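Local coordinates for protein putative pectin lyase (Geobacillus virus E2, PDB 7CHU) that serves as a tailspike of a deep-sea thermophilic bacteriophage and, with its pectate lyase-like beta-helix, probably recognises and perhaps degrades host surface polysaccharide, at residues I73-K78 with N99-S104; D89-I94 with S126-N131. One frame throughout, in Å; residues are numbered along the deposited sequence.

Contact 1 (I73-K78 with N99-S104)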
# COMPACT_ATOMS: atom_id res chain seq x y z
N ILE A 73 -0.23 -32.13 -5.56
CA ILE A 73 -0.18 -30.68 -5.69
C ILE A 73 -1.58 -30.08 -5.65
O ILE A 73 -1.77 -28.97 -5.15
CB ILE A 73 0.55 -30.30 -6.99
CG1 ILE A 73 1.93 -30.96 -7.04
CG2 ILE A 73 0.73 -28.79 -7.09
CD1 ILE A 73 2.99 -30.15 -6.32
N ALA A 74 -2.58 -30.80 -6.16
CA ALA A 74 -3.93 -30.25 -6.26
C ALA A 74 -4.87 -31.32 -6.79
O ALA A 74 -4.45 -32.25 -7.48
CB ALA A 74 -3.97 -29.02 -7.19
N VAL A 75 -6.14 -31.17 -6.43
CA VAL A 75 -7.21 -31.92 -7.07
C VAL A 75 -7.61 -31.16 -8.32
O VAL A 75 -8.06 -30.01 -8.23
CB VAL A 75 -8.40 -32.10 -6.12
CG1 VAL A 75 -9.52 -32.85 -6.83
CG2 VAL A 75 -7.96 -32.84 -4.88
N ASN A 76 -7.43 -31.78 -9.48
CA ASN A 76 -7.80 -31.20 -10.76
C ASN A 76 -9.23 -31.59 -11.09
O ASN A 76 -9.56 -32.79 -11.11
CB ASN A 76 -6.83 -31.69 -11.86
CG ASN A 76 -6.93 -30.89 -13.15
OD1 ASN A 76 -8.01 -30.69 -13.67
ND2 ASN A 76 -5.79 -30.42 -13.66
N VAL A 77 -10.09 -30.59 -11.32
CA VAL A 77 -11.49 -30.88 -11.63
C VAL A 77 -11.61 -31.75 -12.88
O VAL A 77 -12.59 -32.48 -13.04
CB VAL A 77 -12.32 -29.58 -11.79
CG1 VAL A 77 -12.31 -28.79 -10.49
CG2 VAL A 77 -11.79 -28.74 -12.98
N LYS A 78 -10.61 -31.74 -13.76
CA LYS A 78 -10.68 -32.60 -14.94
C LYS A 78 -10.70 -34.08 -14.56
O LYS A 78 -11.22 -34.91 -15.31
CB LYS A 78 -9.51 -32.31 -15.88
CG LYS A 78 -9.90 -32.17 -17.33
CD LYS A 78 -8.70 -32.27 -18.26
CE LYS A 78 -9.14 -32.63 -19.68
NZ LYS A 78 -8.19 -32.11 -20.71
N ASN A 99 -15.93 -31.87 -3.23
CA ASN A 99 -16.32 -32.83 -2.18
C ASN A 99 -15.26 -33.88 -1.91
O ASN A 99 -15.23 -34.43 -0.81
CB ASN A 99 -17.62 -33.53 -2.56
CG ASN A 99 -18.82 -32.61 -2.44
OD1 ASN A 99 -18.72 -31.53 -1.87
ND2 ASN A 99 -19.95 -33.04 -2.99
N SER A 100 -14.37 -34.14 -2.88
CA SER A 100 -13.32 -35.13 -2.67
C SER A 100 -12.21 -34.62 -1.77
O SER A 100 -11.37 -35.42 -1.36
CB SER A 100 -12.71 -35.57 -4.01
OG SER A 100 -11.91 -34.53 -4.59
N ILE A 101 -12.16 -33.32 -1.48
CA ILE A 101 -11.20 -32.82 -0.51
C ILE A 101 -11.59 -33.32 0.88
O ILE A 101 -12.73 -33.17 1.33
CB ILE A 101 -11.11 -31.29 -0.53
CG1 ILE A 101 -10.63 -30.80 -1.89
CG2 ILE A 101 -10.17 -30.81 0.57
CD1 ILE A 101 -9.17 -30.99 -2.10
N VAL A 102 -10.62 -33.92 1.57
CA VAL A 102 -10.81 -34.41 2.92
C VAL A 102 -10.49 -33.26 3.88
O VAL A 102 -9.34 -32.83 3.98
CB VAL A 102 -9.90 -35.62 3.17
CG1 VAL A 102 -10.08 -36.13 4.58
CG2 VAL A 102 -10.24 -36.73 2.17
N SER A 103 -11.51 -32.75 4.57
CA SER A 103 -11.25 -31.67 5.51
C SER A 103 -12.36 -31.62 6.55
O SER A 103 -13.24 -32.48 6.60
CB SER A 103 -11.11 -30.32 4.78
OG SER A 103 -10.81 -29.32 5.73
N SER A 104 -12.29 -30.62 7.42
CA SER A 104 -13.32 -30.40 8.43
C SER A 104 -13.44 -28.90 8.69
O SER A 104 -13.10 -28.09 7.82
CB SER A 104 -13.01 -31.19 9.70
OG SER A 104 -11.70 -30.89 10.19

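Contact 2 (D89-I94 with S126-N131)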
# COMPACT_ATOMS: atom_id res chain seq x y z
N ASP A 89 -22.68 -29.05 -19.12
CA ASP A 89 -22.88 -28.68 -17.72
C ASP A 89 -21.77 -29.30 -16.87
O ASP A 89 -21.71 -30.53 -16.73
CB ASP A 89 -24.26 -29.13 -17.26
CG ASP A 89 -24.67 -28.53 -15.93
OD1 ASP A 89 -23.79 -28.11 -15.14
OD2 ASP A 89 -25.90 -28.45 -15.68
N ASP A 90 -20.89 -28.47 -16.30
CA ASP A 90 -19.79 -28.96 -15.47
C ASP A 90 -20.10 -28.89 -13.97
O ASP A 90 -19.20 -29.15 -13.16
CB ASP A 90 -18.50 -28.19 -15.77
CG ASP A 90 -17.80 -28.68 -17.05
OD1 ASP A 90 -17.94 -29.87 -17.42
OD2 ASP A 90 -17.13 -27.86 -17.70
N THR A 91 -21.34 -28.58 -13.59
CA THR A 91 -21.64 -28.31 -12.18
C THR A 91 -21.35 -29.53 -11.29
O THR A 91 -20.72 -29.40 -10.23
CB THR A 91 -23.11 -27.89 -12.02
OG1 THR A 91 -23.47 -26.90 -13.00
CG2 THR A 91 -23.35 -27.34 -10.63
N VAL A 92 -21.80 -30.71 -11.70
CA VAL A 92 -21.68 -31.88 -10.83
C VAL A 92 -20.21 -32.30 -10.72
O VAL A 92 -19.74 -32.68 -9.64
CB VAL A 92 -22.57 -33.03 -11.34
CG1 VAL A 92 -22.30 -34.32 -10.56
CG2 VAL A 92 -24.05 -32.64 -11.25
N ALA A 93 -19.46 -32.21 -11.81
CA ALA A 93 -18.06 -32.61 -11.76
C ALA A 93 -17.27 -31.70 -10.84
O ALA A 93 -16.44 -32.17 -10.04
CB ALA A 93 -17.47 -32.62 -13.18
N ILE A 94 -17.54 -30.39 -10.88
CA ILE A 94 -16.83 -29.45 -10.01
C ILE A 94 -17.19 -29.71 -8.55
O ILE A 94 -16.32 -29.72 -7.68
CB ILE A 94 -17.12 -27.99 -10.42
CG1 ILE A 94 -16.50 -27.66 -11.78
CG2 ILE A 94 -16.60 -27.00 -9.35
CD1 ILE A 94 -17.05 -26.36 -12.41
N SER A 126 -26.13 -24.54 -11.23
CA SER A 126 -26.70 -24.42 -9.90
C SER A 126 -25.56 -24.23 -8.92
O SER A 126 -24.39 -24.46 -9.24
CB SER A 126 -27.56 -25.64 -9.53
OG SER A 126 -26.78 -26.80 -9.31
N LYS A 127 -25.94 -23.80 -7.72
CA LYS A 127 -25.00 -23.35 -6.71
C LYS A 127 -23.98 -24.44 -6.40
O LYS A 127 -24.34 -25.61 -6.21
CB LYS A 127 -25.79 -22.98 -5.45
CG LYS A 127 -24.95 -22.60 -4.26
CD LYS A 127 -25.85 -22.31 -3.03
CE LYS A 127 -26.64 -23.53 -2.55
NZ LYS A 127 -27.26 -23.24 -1.21
N ILE A 128 -22.70 -24.06 -6.34
CA ILE A 128 -21.61 -24.93 -5.92
C ILE A 128 -21.18 -24.52 -4.53
O ILE A 128 -20.87 -23.34 -4.29
CB ILE A 128 -20.43 -24.87 -6.91
CG1 ILE A 128 -20.84 -25.53 -8.25
CG2 ILE A 128 -19.20 -25.56 -6.32
CD1 ILE A 128 -19.88 -25.23 -9.38
N THR A 129 -21.12 -25.47 -3.60
CA THR A 129 -20.92 -25.16 -2.20
C THR A 129 -19.55 -25.64 -1.73
O THR A 129 -19.11 -26.74 -2.07
CB THR A 129 -22.03 -25.78 -1.34
OG1 THR A 129 -21.99 -27.21 -1.46
CG2 THR A 129 -23.41 -25.28 -1.79
N ILE A 130 -18.90 -24.80 -0.93
CA ILE A 130 -17.65 -25.11 -0.27
C ILE A 130 -17.94 -25.00 1.23
O ILE A 130 -18.14 -23.89 1.75
CB ILE A 130 -16.53 -24.14 -0.69
CG1 ILE A 130 -16.26 -24.23 -2.19
CG2 ILE A 130 -15.22 -24.50 0.04
CD1 ILE A 130 -17.14 -23.37 -3.07
N ASN A 131 -18.02 -26.14 1.92
CA ASN A 131 -18.46 -26.15 3.31
C ASN A 131 -17.37 -26.60 4.27
O ASN A 131 -17.67 -26.83 5.45
CB ASN A 131 -19.68 -27.07 3.52
CG ASN A 131 -20.84 -26.75 2.60
OD1 ASN A 131 -21.36 -27.65 1.96
ND2 ASN A 131 -21.27 -25.48 2.55

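Contact 1 (I73-K78 with N99-S104)
Val75 meets the chain that leaves helix 91-99 with both of its methyl groups, one against a hydrophobic tip and one against a hydroxyl. The apolar part is a single methyl-to-methyl touch, Val75 CG2 to Ile101 CD1 at 3.6 Å, in which the two side chains pass alongside each other running in opposite directions. Ile101 reaches it only with its end: CG1 stands beside the backbone N (chi1 -62°), and the side chain brings CD1 to the valine although the CB bond does not point there. Ile101 also touches Val115 of strand 113-117.

The second methyl, Val75 CG1, lies 3.7 Å from Ser100 OG, a van der Waals contact. The polar need of that hydroxyl is met within its own chain region, since Ser100 OG is hydrogen-bonded to Ala97 O one turn back in the helix. Phe80 packs on both Val75 and Ser100.

The two segments bury 104 Å² between them. Asn76 OD1 accepts from Lys78 N at 2.8 Å, in the carbonyl plane and on a lone pair, forming an Asx turn at the end of strand 75-76. The amide nitrogen of the same asparagine binds Thr72 OG1 of the second subunit, so both ends of the amide are held and its rotation is fixed.

Backbone bonds from Val75 to Ile114 and Tyr116 pair strand 75-76 in parallel with strand 113-117. Short parallel strands with a helix packed beside the first turns fit the N-terminal end of a right-handed parallel beta-helix, the fold of pectate lyase-like proteins.

Contact 2 (D89-I94 with S126-N131)
Ile94 and Ile128 form the apolar half of this contact, crossing at about a right angle with Ile94 CG2 3.7 Å from Ile128 CD1. Thr91, one helical turn earlier, adds its methyl: CG2 sits 3.9 Å from Ile128 CG1, so the strand residue is touched along its longer branch by two residues of one helix face. Ile98, further along the helix, also packs on Ile128.

The same threonine methyl faces polar atoms of the chain before the strand, 3.4 Å from Ser126 O and 3.7 Å from Ser126 OG. With chi1 at -47°, Thr91 OG1 lies beside its own backbone N, where it is hydrogen-bonded to the backbone N of Thr125.

Helix 91-99 thus lies against strands 120-124 and 128-130, consistent with the N-terminal capping helix common in parallel beta-helix proteins. Thr91 and Ile94 pack on Val124 of strand 120-124, and Ile94 also on Tyr122.

Hydrogen bonds shape the helix start. Asp89 OD1 takes Thr91 N at 2.9 Å, from the anti side and 24° out of the carboxylate plane, which makes an Asx turn, while Asp89 OD2 is bonded to Thr125 OG1. Ile94 N bonds to Asp90 O at 3.1 Å, the first turn of the helix.

Overall arrangement
The two contacts flank helix 91-99 and lie on the same side of the chain's centre, their centres 13 Å apart and their nearest atoms about 5 Å apart without touching. Along the chain their segments alternate: 73-78, then 89-94, then 99-104, then 126-131. Contact 2 uses the start of the helix, contact 1 the chain leaving its end, so the helix is packed against strand 128-130 at its start and strand 75-76 just past its end. Contact 1 also adjoins neighbouring subunits of the trimer, whereas no other chain touches the segments of contact 2. Together they illustrate how one short helix is fitted, from both ends, to the first strands of a solenoid.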